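Long-range contacts in ADP-ribose pyrophosphatase MutT (Rickettsia felis, PDB 4KYX), which probably hydrolyses nucleoside diphosphate derivatives with the help of magnesium, as Nudix enzymes do, possibly including oxidised nucleotides such as 8-oxo-dGTP: residues 15-20 against 92-97; 21-26 against 117-122; 76-81 against 139-144. One frame throughout, in Å; residues are numbered along the deposited sequence.

Contact 1: 15-20 against 92-97; sequences IGIGIL and VSIFLK
With chi1 at -65°, Ile17 carries CG1 beside its own backbone N and CG2 beside its carbonyl carbon, and this splits the side chain between two neighbours on strand 92-97. The longer branch ends with Ile17 CD1 3.7 Å from Ile94 CB, while Ile17 CG2 meets Leu96 CD1 at 3.9 Å. Both pairs cross at a slant. Ile15 touches the same row more loosely, through CG2. The backbones run parallel in register, and the bonds between them come alternately from each side. Gly16 N donates to Val92 O, Ile94 N answers to Gly16 O, and Gly18 N reaches Ile94 O at 2.7 Å. Leu96 N then meets Gly18 O at 2.9 Å, and Leu20 N closes the ladder on Leu96 O at 2.8 Å. CA-H...O contacts support the ladder, for instance Phe95 CA to Gly18 O at 3.2 Å. This is the parallel pair at the heart of the mixed sheet of the Nudix fold, an alpha/beta/alpha sandwich, and the layers on its two faces differ. On the isoleucine face, helix 55-67 packs with Cys58 on Ile17 and with Ala59 and Val63 on Ile19. On the other face Gly18 brings no side chain, which lets the ring of Phe95 lean obliquely over the neighbouring strand, its CD1 3.9 Å from Gly18 CA. Leu20 CD2 approaches that ring more distantly. Helix 131-137 lies over this side, where Pro132 and Leu136 touch Phe95 and Leu136 also meets Leu20. At the Ile15 end of the segments, Ile15 and Val92 pack on Ile15 of the second subunit.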
ATOM      1  N   ILE A  15      -4.654   6.335  -1.700  1.00 20.47           N
ATOM      2  CA  ILE A  15      -3.429   5.724  -2.060  1.00 19.72           C
ATOM      3  C   ILE A  15      -2.584   6.727  -2.853  1.00 18.93           C
ATOM      4  O   ILE A  15      -3.014   7.259  -3.867  1.00 18.63           O
ATOM      5  CB  ILE A  15      -3.635   4.463  -2.896  1.00 20.34           C
ATOM      6  CG1 ILE A  15      -4.404   3.411  -2.078  1.00 21.13           C
ATOM      7  CG2 ILE A  15      -2.284   3.986  -3.397  1.00 19.74           C
ATOM      8  CD1 ILE A  15      -5.385   2.551  -2.841  1.00 22.66           C
ATOM      9  N   GLY A  16      -1.369   6.915  -2.380  1.00 18.53           N
ATOM     10  CA  GLY A  16      -0.403   7.827  -2.966  1.00 18.12           C
ATOM     11  C   GLY A  16       0.739   6.993  -3.519  1.00 17.70           C
ATOM     12  O   GLY A  16       1.103   5.950  -2.977  1.00 17.19           O
ATOM     13  N   ILE A  17       1.367   7.469  -4.578  1.00 18.27           N
ATOM     14  CA  ILE A  17       2.539   6.841  -5.129  1.00 18.49           C
ATOM     15  C   ILE A  17       3.687   7.844  -4.921  1.00 18.76           C
ATOM     16  O   ILE A  17       3.579   8.999  -5.362  1.00 20.18           O
ATOM     17  CB  ILE A  17       2.326   6.540  -6.647  1.00 19.60           C
ATOM     18  CG1 ILE A  17       1.224   5.509  -6.936  1.00 20.55           C
ATOM     19  CG2 ILE A  17       3.651   6.244  -7.336  1.00 20.42           C
ATOM     20  CD1 ILE A  17       1.246   4.238  -6.168  1.00 20.61           C
ATOM     21  N   GLY A  18       4.800   7.419  -4.334  1.00 17.19           N
ATOM     22  CA  GLY A  18       5.998   8.251  -4.342  1.00 16.33           C
ATOM     23  C   GLY A  18       7.097   7.591  -5.126  1.00 15.86           C
ATOM     24  O   GLY A  18       7.312   6.398  -5.062  1.00 15.28           O
ATOM     25  N   ILE A  19       7.832   8.405  -5.869  1.00 15.44           N
ATOM     26  CA  ILE A  19       8.954   7.910  -6.641  1.00 15.81           C
ATOM     27  C   ILE A  19      10.307   8.489  -6.228  1.00 16.03           C
ATOM     28  O   ILE A  19      10.498   9.710  -6.230  1.00 16.38           O
ATOM     29  CB  ILE A  19       8.756   8.206  -8.122  1.00 15.92           C
ATOM     30  CG1 ILE A  19       7.340   7.734  -8.525  1.00 15.84           C
ATOM     31  CG2 ILE A  19       9.829   7.452  -8.905  1.00 16.51           C
ATOM     32  CD1 ILE A  19       6.278   8.828  -8.502  1.00 15.56           C
ATOM     33  N   LEU A  20      11.225   7.622  -5.825  1.00 16.36           N
ATOM     34  CA  LEU A  20      12.605   8.014  -5.659  1.00 17.03           C
ATOM     35  C   LEU A  20      13.280   7.912  -7.032  1.00 16.89           C
ATOM     36  O   LEU A  20      13.638   6.851  -7.487  1.00 16.76           O
ATOM     37  CB  LEU A  20      13.344   7.182  -4.644  1.00 18.21           C
ATOM     38  CG  LEU A  20      12.645   6.929  -3.312  1.00 18.98           C
ATOM     39  CD1 LEU A  20      13.611   6.266  -2.325  1.00 20.27           C
ATOM     40  CD2 LEU A  20      12.170   8.260  -2.771  1.00 18.62           C
ATOM     41  N   VAL A  92      -2.075   5.946   2.359  1.00 19.27           N
ATOM     42  CA  VAL A  92      -1.165   4.843   2.255  1.00 18.54           C
ATOM     43  C   VAL A  92      -0.267   5.185   1.084  1.00 17.92           C
ATOM     44  O   VAL A  92      -0.743   5.330  -0.052  1.00 18.12           O
ATOM     45  CB  VAL A  92      -1.920   3.511   2.088  1.00 18.54           C
ATOM     46  CG1 VAL A  92      -0.986   2.384   1.714  1.00 18.35           C
ATOM     47  CG2 VAL A  92      -2.658   3.165   3.393  1.00 19.02           C
ATOM     48  N   SER A  93       1.031   5.373   1.343  1.00 17.60           N
ATOM     49  CA  SER A  93       1.963   5.691   0.270  1.00 17.24           C
ATOM     50  C   SER A  93       2.698   4.441  -0.202  1.00 16.79           C
ATOM     51  O   SER A  93       3.224   3.676   0.599  1.00 17.31           O
ATOM     52  CB  SER A  93       2.986   6.712   0.710  1.00 17.39           C
ATOM     53  OG  SER A  93       2.347   7.946   1.074  1.00 18.41           O
ATOM     54  N   ILE A  94       2.782   4.276  -1.500  1.00 16.37           N
ATOM     55  CA  ILE A  94       3.577   3.240  -2.117  1.00 16.33           C
ATOM     56  C   ILE A  94       4.772   3.897  -2.738  1.00 15.85           C
ATOM     57  O   ILE A  94       4.623   4.786  -3.580  1.00 15.21           O
ATOM     58  CB  ILE A  94       2.791   2.576  -3.247  1.00 17.16           C
ATOM     59  CG1 ILE A  94       1.448   2.100  -2.716  1.00 18.22           C
ATOM     60  CG2 ILE A  94       3.610   1.473  -3.899  1.00 17.39           C
ATOM     61  CD1 ILE A  94       1.517   1.032  -1.709  1.00 19.28           C
ATOM     62  N   PHE A  95       5.957   3.503  -2.298  1.00 15.76           N
ATOM     63  CA  PHE A  95       7.178   4.054  -2.875  1.00 15.76           C
ATOM     64  C   PHE A  95       7.805   3.113  -3.850  1.00 15.93           C
ATOM     65  O   PHE A  95       7.891   1.903  -3.603  1.00 15.61           O
ATOM     66  CB  PHE A  95       8.201   4.365  -1.807  1.00 16.10           C
ATOM     67  CG  PHE A  95       7.855   5.582  -1.010  1.00 16.18           C
ATOM     68  CD1 PHE A  95       8.190   6.827  -1.457  1.00 16.48           C
ATOM     69  CD2 PHE A  95       7.161   5.459   0.213  1.00 16.86           C
ATOM     70  CE1 PHE A  95       7.880   7.981  -0.706  1.00 16.65           C
ATOM     71  CE2 PHE A  95       6.857   6.608   0.947  1.00 16.79           C
ATOM     72  CZ  PHE A  95       7.215   7.858   0.473  1.00 16.82           C
ATOM     73  N   LEU A  96       8.308   3.721  -4.933  1.00 16.03           N
ATOM     74  CA  LEU A  96       9.069   3.023  -5.919  1.00 16.67           C
ATOM     75  C   LEU A  96      10.348   3.772  -6.247  1.00 17.08           C
ATOM     76  O   LEU A  96      10.457   4.923  -5.928  1.00 16.54           O
ATOM     77  CB  LEU A  96       8.274   2.822  -7.189  1.00 17.01           C
ATOM     78  CG  LEU A  96       6.994   2.043  -7.070  1.00 17.27           C
ATOM     79  CD1 LEU A  96       5.818   2.985  -6.856  1.00 16.90           C
ATOM     80  CD2 LEU A  96       6.842   1.238  -8.325  1.00 18.48           C
ATOM     81  N   LYS A  97      11.339   3.063  -6.720  1.00 18.27           N
ATOM     82  CA  LYS A  97      12.531   3.705  -7.188  1.00 19.38           C
ATOM     83  C   LYS A  97      12.830   3.436  -8.654  1.00 19.41           C
ATOM     84  O   LYS A  97      12.548   2.361  -9.177  1.00 19.41           O
ATOM     85  CB  LYS A  97      13.727   3.402  -6.323  1.00 21.47           C
ATOM     86  CG  LYS A  97      14.220   2.005  -6.314  1.00 23.80           C
ATOM     87  CD  LYS A  97      15.730   1.980  -6.011  1.00 27.17           C
ATOM     88  CE  LYS A  97      16.222   0.542  -6.265  1.00 30.17           C
ATOM     89  NZ  LYS A  97      16.204  -0.306  -5.048  1.00 31.61           N
TER

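Contact 2: 21-26 against 117-122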
ATOM      1  N   ILE A  21      13.509   9.081  -7.636  1.00 16.59           N
ATOM      2  CA  ILE A  21      14.098   9.188  -8.952  1.00 17.30           C
ATOM      3  C   ILE A  21      15.578   9.416  -8.749  1.00 18.33           C
ATOM      4  O   ILE A  21      15.988  10.364  -8.020  1.00 17.65           O
ATOM      5  CB  ILE A  21      13.604  10.409  -9.735  1.00 16.85           C
ATOM      6  CG1 ILE A  21      12.092  10.444  -9.833  1.00 16.23           C
ATOM      7  CG2 ILE A  21      14.214  10.409 -11.131  1.00 17.55           C
ATOM      8  CD1 ILE A  21      11.586  11.826 -10.160  1.00 16.10           C
ATOM      9  N   PHE A  22      16.362   8.537  -9.370  1.00 19.96           N
ATOM     10  CA  PHE A  22      17.820   8.583  -9.287  1.00 21.94           C
ATOM     11  C   PHE A  22      18.457   9.057 -10.563  1.00 22.66           C
ATOM     12  O   PHE A  22      17.968   8.790 -11.658  1.00 22.68           O
ATOM     13  CB  PHE A  22      18.405   7.227  -8.965  1.00 23.34           C
ATOM     14  CG  PHE A  22      18.200   6.785  -7.560  1.00 24.37           C
ATOM     15  CD1 PHE A  22      16.965   6.389  -7.101  1.00 24.44           C
ATOM     16  CD2 PHE A  22      19.269   6.721  -6.684  1.00 26.01           C
ATOM     17  CE1 PHE A  22      16.791   5.978  -5.793  1.00 24.71           C
ATOM     18  CE2 PHE A  22      19.098   6.286  -5.382  1.00 26.47           C
ATOM     19  CZ  PHE A  22      17.861   5.916  -4.931  1.00 25.66           C
ATOM     20  N   ASN A  23      19.571   9.767 -10.428  1.00 23.77           N
ATOM     21  CA  ASN A  23      20.378  10.200 -11.588  1.00 24.85           C
ATOM     22  C   ASN A  23      21.582   9.270 -11.775  1.00 27.01           C
ATOM     23  O   ASN A  23      21.719   8.311 -11.054  1.00 26.55           O
ATOM     24  CB  ASN A  23      20.769  11.708 -11.494  1.00 25.00           C
ATOM     25  CG  ASN A  23      21.764  12.033 -10.377  1.00 25.10           C
ATOM     26  OD1 ASN A  23      22.364  11.172  -9.716  1.00 25.03           O
ATOM     27  ND2 ASN A  23      21.907  13.314 -10.137  1.00 25.25           N
ATOM     28  N   ASN A  24      22.466   9.550 -12.737  1.00 29.62           N
ATOM     29  CA  ASN A  24      23.682   8.742 -12.902  1.00 32.51           C
ATOM     30  C   ASN A  24      24.682   8.696 -11.715  1.00 33.49           C
ATOM     31  O   ASN A  24      25.475   7.751 -11.595  1.00 35.80           O
ATOM     32  CB  ASN A  24      24.393   9.188 -14.183  1.00 34.43           C
ATOM     33  CG  ASN A  24      23.501   9.014 -15.420  1.00 36.50           C
ATOM     34  OD1 ASN A  24      22.558   8.215 -15.403  1.00 38.21           O
ATOM     35  ND2 ASN A  24      23.798   9.748 -16.492  1.00 38.80           N
ATOM     36  N   ARG A  25      24.650   9.704 -10.850  1.00 32.08           N
ATOM     37  CA  ARG A  25      25.490   9.733  -9.655  1.00 31.87           C
ATOM     38  C   ARG A  25      24.778   9.105  -8.451  1.00 31.27           C
ATOM     39  O   ARG A  25      25.201   9.289  -7.304  1.00 31.02           O
ATOM     40  CB  ARG A  25      25.872  11.191  -9.327  1.00 32.10           C
ATOM     41  N   ASN A  26      23.662   8.413  -8.691  1.00 30.14           N
ATOM     42  CA  ASN A  26      22.857   7.862  -7.602  1.00 30.03           C
ATOM     43  C   ASN A  26      22.365   8.849  -6.528  1.00 27.24           C
ATOM     44  O   ASN A  26      22.069   8.475  -5.373  1.00 26.70           O
ATOM     45  CB  ASN A  26      23.565   6.661  -6.961  1.00 32.81           C
ATOM     46  CG  ASN A  26      23.887   5.595  -7.984  1.00 36.35           C
ATOM     47  OD1 ASN A  26      23.196   5.453  -9.001  1.00 38.94           O
ATOM     48  ND2 ASN A  26      24.956   4.864  -7.744  1.00 39.78           N
ATOM     49  N   TRP A 117      13.138  21.762  -7.948  1.00 19.21           N
ATOM     50  CA  TRP A 117      13.639  20.407  -7.782  1.00 18.96           C
ATOM     51  C   TRP A 117      15.154  20.491  -7.646  1.00 19.52           C
ATOM     52  O   TRP A 117      15.761  21.451  -8.161  1.00 20.29           O
ATOM     53  CB  TRP A 117      13.271  19.585  -9.005  1.00 18.90           C
ATOM     54  CG  TRP A 117      11.764  19.371  -9.150  1.00 18.66           C
ATOM     55  CD1 TRP A 117      10.912  20.143  -9.858  1.00 19.21           C
ATOM     56  CD2 TRP A 117      10.969  18.345  -8.566  1.00 18.13           C
ATOM     57  NE1 TRP A 117       9.654  19.694  -9.741  1.00 18.98           N
ATOM     58  CE2 TRP A 117       9.656  18.555  -8.993  1.00 18.15           C
ATOM     59  CE3 TRP A 117      11.233  17.303  -7.677  1.00 17.69           C
ATOM     60  CZ2 TRP A 117       8.613  17.774  -8.572  1.00 17.79           C
ATOM     61  CZ3 TRP A 117      10.213  16.473  -7.327  1.00 17.22           C
ATOM     62  CH2 TRP A 117       8.915  16.720  -7.756  1.00 17.26           C
ATOM     63  N   GLN A 118      15.754  19.533  -6.946  1.00 19.41           N
ATOM     64  CA  GLN A 118      17.208  19.394  -6.893  1.00 20.05           C
ATOM     65  C   GLN A 118      17.614  17.950  -6.558  1.00 19.70           C
ATOM     66  O   GLN A 118      16.823  17.177  -6.019  1.00 19.16           O
ATOM     67  CB  GLN A 118      17.776  20.400  -5.880  1.00 20.73           C
ATOM     68  CG  GLN A 118      19.271  20.348  -5.620  1.00 22.02           C
ATOM     69  CD  GLN A 118      20.101  20.589  -6.872  1.00 22.79           C
ATOM     70  OE1 GLN A 118      20.060  19.794  -7.833  1.00 23.58           O
ATOM     71  NE2 GLN A 118      20.874  21.647  -6.857  1.00 23.90           N
ATOM     72  N   TRP A 119      18.816  17.580  -6.991  1.00 20.18           N
ATOM     73  CA  TRP A 119      19.425  16.264  -6.716  1.00 20.16           C
ATOM     74  C   TRP A 119      20.151  16.307  -5.371  1.00 20.84           C
ATOM     75  O   TRP A 119      20.877  17.281  -5.091  1.00 21.49           O
ATOM     76  CB  TRP A 119      20.384  15.923  -7.841  1.00 20.57           C
ATOM     77  CG  TRP A 119      19.698  15.858  -9.185  1.00 20.12           C
ATOM     78  CD1 TRP A 119      19.736  16.795 -10.161  1.00 20.30           C
ATOM     79  CD2 TRP A 119      18.857  14.785  -9.685  1.00 19.69           C
ATOM     80  NE1 TRP A 119      18.991  16.375 -11.256  1.00 20.08           N
ATOM     81  CE2 TRP A 119      18.462  15.140 -10.996  1.00 19.74           C
ATOM     82  CE3 TRP A 119      18.493  13.548  -9.196  1.00 19.18           C
ATOM     83  CZ2 TRP A 119      17.643  14.333 -11.769  1.00 19.49           C
ATOM     84  CZ3 TRP A 119      17.684  12.760  -9.949  1.00 18.99           C
ATOM     85  CH2 TRP A 119      17.270  13.136 -11.222  1.00 19.09           C
ATOM     86  N   PHE A 120      19.996  15.278  -4.565  1.00 20.91           N
ATOM     87  CA  PHE A 120      20.615  15.172  -3.234  1.00 21.51           C
ATOM     88  C   PHE A 120      21.260  13.822  -3.062  1.00 22.57           C
ATOM     89  O   PHE A 120      20.656  12.795  -3.407  1.00 21.39           O
ATOM     90  CB  PHE A 120      19.575  15.309  -2.140  1.00 20.88           C
ATOM     91  CG  PHE A 120      18.966  16.676  -2.061  1.00 20.70           C
ATOM     92  CD1 PHE A 120      17.832  16.967  -2.775  1.00 19.96           C
ATOM     93  CD2 PHE A 120      19.529  17.659  -1.266  1.00 21.28           C
ATOM     94  CE1 PHE A 120      17.242  18.204  -2.696  1.00 20.00           C
ATOM     95  CE2 PHE A 120      18.956  18.926  -1.200  1.00 21.44           C
ATOM     96  CZ  PHE A 120      17.820  19.216  -1.931  1.00 20.45           C
ATOM     97  N   ALA A 121      22.473  13.819  -2.498  1.00 24.21           N
ATOM     98  CA  ALA A 121      23.119  12.587  -2.117  1.00 25.82           C
ATOM     99  C   ALA A 121      22.337  12.013  -0.945  1.00 26.53           C
ATOM    100  O   ALA A 121      21.810  12.752  -0.098  1.00 25.95           O
ATOM    101  CB  ALA A 121      24.590  12.868  -1.750  1.00 27.47           C
ATOM    102  N   LEU A 122      22.253  10.688  -0.900  1.00 27.94           N
ATOM    103  CA  LEU A 122      21.545  10.023   0.162  1.00 29.40           C
ATOM    104  C   LEU A 122      22.163  10.223   1.526  1.00 31.43           C
ATOM    105  O   LEU A 122      21.488  10.045   2.506  1.00 31.89           O
ATOM    106  CB  LEU A 122      21.415   8.541  -0.130  1.00 29.90           C
ATOM    107  CG  LEU A 122      20.375   8.130  -1.170  1.00 29.60           C
ATOM    108  CD1 LEU A 122      20.661   6.699  -1.585  1.00 29.96           C
ATOM    109  CD2 LEU A 122      18.958   8.218  -0.591  1.00 28.41           C
TER
HETATM  110  O   HOH W   1      23.483   9.081  -2.946  1.00 29.59           O
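Trp119 lays one face of its indole against the side chain of Asn23, the two running past each other in opposite directions. Asn23 CB stands over the six-membered ring, 3.7 Å from its centroid and only 13° off the normal, a clear CH-pi contact. The amide follows across the same ring system, with Asn23 ND2 3.4 Å from Trp119 CD2. Because amide and indole planes are 31° apart, the amide is tilted over the ring and does not lie flat on it. With chi1 at 69°, Asn23 CG sits between its backbone N and carbonyl carbon, and from there the amide reaches over the indole. It is held from both ends: Asn23 ND2 donates to the carboxylate of Glu27, and Asn23 OD1 accepts a weak bond from Arg25 N at 2.9 Å. Asn23 also starts the type I turn that runs to Asn26, closed by Asn26 N on Asn23 O. The rim of the indole faces the end of strand 14-22, with Trp119 CZ3 3.5 Å from Ile21 O near the ring plane and Trp119 CH2 4.1 Å from Ile21 CG2. Leu122 makes the second touch: its CD1 comes in at the edge of the Phe22 ring, 4.1 Å from CE2 of Phe22, the two side chains crossing at about a right angle. Beside it one water spans the backbones, donating to Asn26 O at 2.9 Å and accepting from Leu122 N at 2.9 Å. The contact thus joins the end of a strand of the mixed sheet to the outer strand of the small antiparallel sheet. Strand 28-34 links the two, since Leu29 bonds to Ile21 and touches Trp119; helix 55-67 packs Val63 on Ile21, and His99 of strand 89-99 meets the Phe22 ring.

Contact 3: 76-81 against 139-144; sequences FIAVTN and KKCYLY
Within this chain, strand 142-143 is the outermost strand on one side of the mixed sheet, pairing antiparallel with strand 75-84 right at a classic beta bulge in which Ile77 and Ala78 both face Phe95. Val79 and Tyr142 are the hydrogen-bonded pair: Tyr142 N reaches Val79 O at 3.0 Å, almost straight at 175°, and Val79 N returns to Tyr142 O at 3.1 Å. Tyr144 N adds a bond of 2.8 Å to Ile77 O. Phe76 turns its CG away from its backbone N (chi1 -168°), which sends the ring edge-on into Tyr144. The result is a T-shaped pair, planes at 65°, with Phe76 CE1 over the centre of the tyrosine ring and 3.4 Å from Tyr144 CE1. Thr80 CG2 and Cys141 CB press together at 3.5 Å. The polar ends serve the dimer: Tyr142 OH bonds to Glu56 of the second subunit and Tyr144 OH to Tyr142 O of that subunit, whose Tyr142 ring stacks on Phe76. Helix 131-137, ended by a Schellman motif at Lys139, packs Leu136 against Ala78, Cys141 and Leu143, while strand 89-99 flanks strand 75-84 on its other side.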
ATOM      1  N   PHE A  76       9.430  -1.569  -6.749  1.00 20.21           N
ATOM      2  CA  PHE A  76       8.663  -1.381  -5.486  1.00 19.52           C
ATOM      3  C   PHE A  76       9.607  -1.404  -4.300  1.00 19.38           C
ATOM      4  O   PHE A  76      10.430  -2.313  -4.174  1.00 20.57           O
ATOM      5  CB  PHE A  76       7.620  -2.490  -5.448  1.00 19.90           C
ATOM      6  CG  PHE A  76       6.577  -2.340  -4.413  1.00 19.68           C
ATOM      7  CD1 PHE A  76       6.830  -2.693  -3.109  1.00 20.47           C
ATOM      8  CD2 PHE A  76       5.326  -1.940  -4.753  1.00 19.57           C
ATOM      9  CE1 PHE A  76       5.837  -2.597  -2.133  1.00 20.60           C
ATOM     10  CE2 PHE A  76       4.335  -1.848  -3.810  1.00 20.00           C
ATOM     11  CZ  PHE A  76       4.591  -2.158  -2.492  1.00 20.04           C
ATOM     12  N   ILE A  77       9.575  -0.392  -3.433  1.00 18.56           N
ATOM     13  CA  ILE A  77      10.505  -0.265  -2.300  0.60 18.92           C
ATOM     14  C   ILE A  77       9.819  -0.392  -0.931  1.00 18.52           C
ATOM     15  O   ILE A  77      10.361  -0.967  -0.012  1.00 19.17           O
ATOM     16  CB  ILE A  77      11.230   1.109  -2.301  0.60 18.80           C
ATOM     17  CG1 ILE A  77      12.160   1.267  -3.515  0.60 19.32           C
ATOM     18  CG2 ILE A  77      12.011   1.345  -1.003  0.60 19.26           C
ATOM     19  CD1 ILE A  77      13.289   0.260  -3.630  0.60 20.23           C
ATOM     20  N   ALA A  78       8.651   0.220  -0.791  1.00 17.71           N
ATOM     21  CA  ALA A  78       8.104   0.382   0.553  1.00 17.53           C
ATOM     22  C   ALA A  78       6.658   0.826   0.587  1.00 17.01           C
ATOM     23  O   ALA A  78       6.125   1.320  -0.389  1.00 16.34           O
ATOM     24  CB  ALA A  78       8.960   1.343   1.334  1.00 17.63           C
ATOM     25  N   VAL A  79       6.003   0.546   1.711  1.00 17.05           N
ATOM     26  CA  VAL A  79       4.664   1.062   1.998  1.00 16.84           C
ATOM     27  C   VAL A  79       4.711   1.779   3.317  1.00 17.40           C
ATOM     28  O   VAL A  79       5.290   1.290   4.306  1.00 17.67           O
ATOM     29  CB  VAL A  79       3.594  -0.056   2.169  1.00 17.28           C
ATOM     30  CG1 VAL A  79       2.216   0.571   2.381  1.00 17.18           C
ATOM     31  CG2 VAL A  79       3.578  -0.981   0.952  1.00 17.29           C
ATOM     32  N   THR A  80       4.049   2.928   3.354  1.00 17.49           N
ATOM     33  CA  THR A  80       3.860   3.667   4.589  1.00 18.49           C
ATOM     34  C   THR A  80       2.408   3.941   4.756  1.00 18.80           C
ATOM     35  O   THR A  80       1.691   4.034   3.780  1.00 18.66           O
ATOM     36  CB  THR A  80       4.615   5.012   4.618  1.00 18.69           C
ATOM     37  OG1 THR A  80       4.174   5.807   3.523  1.00 18.75           O
ATOM     38  CG2 THR A  80       6.102   4.827   4.481  1.00 18.91           C
ATOM     39  N   ASN A  81       1.994   4.069   6.015  1.00 19.72           N
ATOM     40  CA  ASN A  81       0.622   4.339   6.371  0.60 20.82           C
ATOM     41  C   ASN A  81       0.610   5.536   7.313  1.00 21.82           C
ATOM     42  O   ASN A  81       1.028   5.427   8.453  1.00 22.72           O
ATOM     43  CB  ASN A  81       0.042   3.086   7.060  0.60 21.75           C
ATOM     44  CG  ASN A  81      -1.345   3.314   7.621  0.60 22.80           C
ATOM     45  OD1 ASN A  81      -2.199   3.847   6.960  0.60 23.07           O
ATOM     46  ND2 ASN A  81      -1.551   2.941   8.857  0.60 24.34           N
ATOM     47  N   LYS A 139      13.341   4.268   8.197  1.00 28.37           N
ATOM     48  CA  LYS A 139      12.798   2.904   8.167  1.00 29.07           C
ATOM     49  C   LYS A 139      11.603   2.625   9.109  1.00 28.16           C
ATOM     50  O   LYS A 139      11.450   1.496   9.605  1.00 28.63           O
ATOM     51  CB  LYS A 139      13.906   1.907   8.478  1.00 32.15           C
ATOM     52  CG  LYS A 139      15.173   2.050   7.661  1.00 34.25           C
ATOM     53  CD  LYS A 139      16.050   0.821   7.908  1.00 37.81           C
ATOM     54  CE  LYS A 139      17.519   1.072   7.634  1.00 39.89           C
ATOM     55  NZ  LYS A 139      17.722   1.419   6.206  1.00 39.99           N
ATOM     56  N   LYS A 140      10.754   3.617   9.343  1.00 26.53           N
ATOM     57  CA  LYS A 140       9.453   3.418  10.009  1.00 26.29           C
ATOM     58  C   LYS A 140       8.402   3.152   8.954  1.00 24.98           C
ATOM     59  O   LYS A 140       7.493   3.980   8.700  1.00 24.63           O
ATOM     60  CB  LYS A 140       9.082   4.656  10.821  1.00 27.34           C
ATOM     61  CG  LYS A 140      10.040   4.924  11.947  1.00 29.24           C
ATOM     62  CD  LYS A 140       9.651   6.176  12.704  1.00 30.27           C
ATOM     63  CE  LYS A 140      10.779   6.634  13.618  1.00 31.81           C
ATOM     64  NZ  LYS A 140      10.910   5.795  14.827  1.00 33.52           N
ATOM     65  N   CYS A 141       8.531   1.996   8.299  1.00 24.16           N
ATOM     66  CA  CYS A 141       7.675   1.649   7.167  1.00 22.93           C
ATOM     67  C   CYS A 141       7.783   0.148   6.959  1.00 22.23           C
ATOM     68  O   CYS A 141       8.478  -0.520   7.712  1.00 22.93           O
ATOM     69  CB  CYS A 141       8.103   2.388   5.910  1.00 22.54           C
ATOM     70  SG  CYS A 141       9.810   2.018   5.446  1.00 23.86           S
ATOM     71  N   TYR A 142       7.094  -0.374   5.956  1.00 21.24           N
ATOM     72  CA  TYR A 142       7.230  -1.779   5.566  1.00 21.17           C
ATOM     73  C   TYR A 142       8.188  -1.797   4.357  1.00 21.66           C
ATOM     74  O   TYR A 142       7.787  -1.504   3.221  1.00 20.38           O
ATOM     75  CB  TYR A 142       5.867  -2.347   5.193  1.00 20.48           C
ATOM     76  CG  TYR A 142       4.817  -2.186   6.292  1.00 20.21           C
ATOM     77  CD1 TYR A 142       4.703  -3.127   7.336  1.00 20.71           C
ATOM     78  CD2 TYR A 142       3.976  -1.066   6.314  1.00 19.46           C
ATOM     79  CE1 TYR A 142       3.766  -2.967   8.329  1.00 20.79           C
ATOM     80  CE2 TYR A 142       3.036  -0.917   7.312  1.00 19.86           C
ATOM     81  CZ  TYR A 142       2.917  -1.890   8.306  1.00 20.39           C
ATOM     82  OH  TYR A 142       1.968  -1.703   9.283  1.00 21.14           O
ATOM     83  N   LEU A 143       9.455  -2.110   4.617  1.00 23.24           N
ATOM     84  CA  LEU A 143      10.549  -1.862   3.660  1.00 24.42           C
ATOM     85  C   LEU A 143      10.859  -3.167   2.953  1.00 25.77           C
ATOM     86  O   LEU A 143      11.254  -4.168   3.581  1.00 27.73           O
ATOM     87  CB  LEU A 143      11.785  -1.349   4.391  1.00 25.34           C
ATOM     88  CG  LEU A 143      12.972  -0.936   3.542  1.00 25.75           C
ATOM     89  CD1 LEU A 143      12.662   0.398   2.888  1.00 24.80           C
ATOM     90  CD2 LEU A 143      14.252  -0.772   4.367  1.00 27.11           C
ATOM     91  N   TYR A 144      10.585  -3.195   1.664  1.00 26.32           N
ATOM     92  CA  TYR A 144      10.834  -4.371   0.818  1.00 27.89           C
ATOM     93  C   TYR A 144      12.309  -4.483   0.443  1.00 29.98           C
ATOM     94  O   TYR A 144      12.880  -5.570   0.489  1.00 31.64           O
ATOM     95  CB  TYR A 144      10.044  -4.236  -0.468  1.00 27.84           C
ATOM     96  CG  TYR A 144       8.619  -4.612  -0.325  1.00 28.25           C
ATOM     97  CD1 TYR A 144       7.806  -3.952   0.614  1.00 28.19           C
ATOM     98  CD2 TYR A 144       8.079  -5.654  -1.079  1.00 28.83           C
ATOM     99  CE1 TYR A 144       6.492  -4.275   0.775  1.00 28.11           C
ATOM    100  CE2 TYR A 144       6.747  -5.989  -0.935  1.00 28.98           C
ATOM    101  CZ  TYR A 144       5.972  -5.297   0.002  1.00 29.90           C
ATOM    102  OH  TYR A 144       4.673  -5.615   0.169  1.00 32.24           O
TER
HETATM  103  O   HOH W   2       0.019   0.328   9.437  1.00 17.11           O
HETATM  104  O   HOH W   3       4.367   3.463   8.061  1.00 39.05           O

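Overall arrangement
Contact 1 is core: a parallel ladder with aliphatic packing, buried between two helices. Contacts 2 and 3 are only partly buried and lie about 17 Å and 9 Å from it, centre to centre. All three reach the mixed sheet. Contact 2 shares strand 14-22 with contact 1 but works through an indole face and a bridging water, without direct hydrogen bonds between its segments. Contact 3 keeps a backbone ladder, antiparallel and short, and adds aromatic side chains that turn to the second subunit. Contacts 1 and 3 meet where strands 75-84 and 89-99 pair, with a probable hydrogen bond from Ile77 N to Phe95 O; contacts 1 and 2 meet through Lys97 and Phe22.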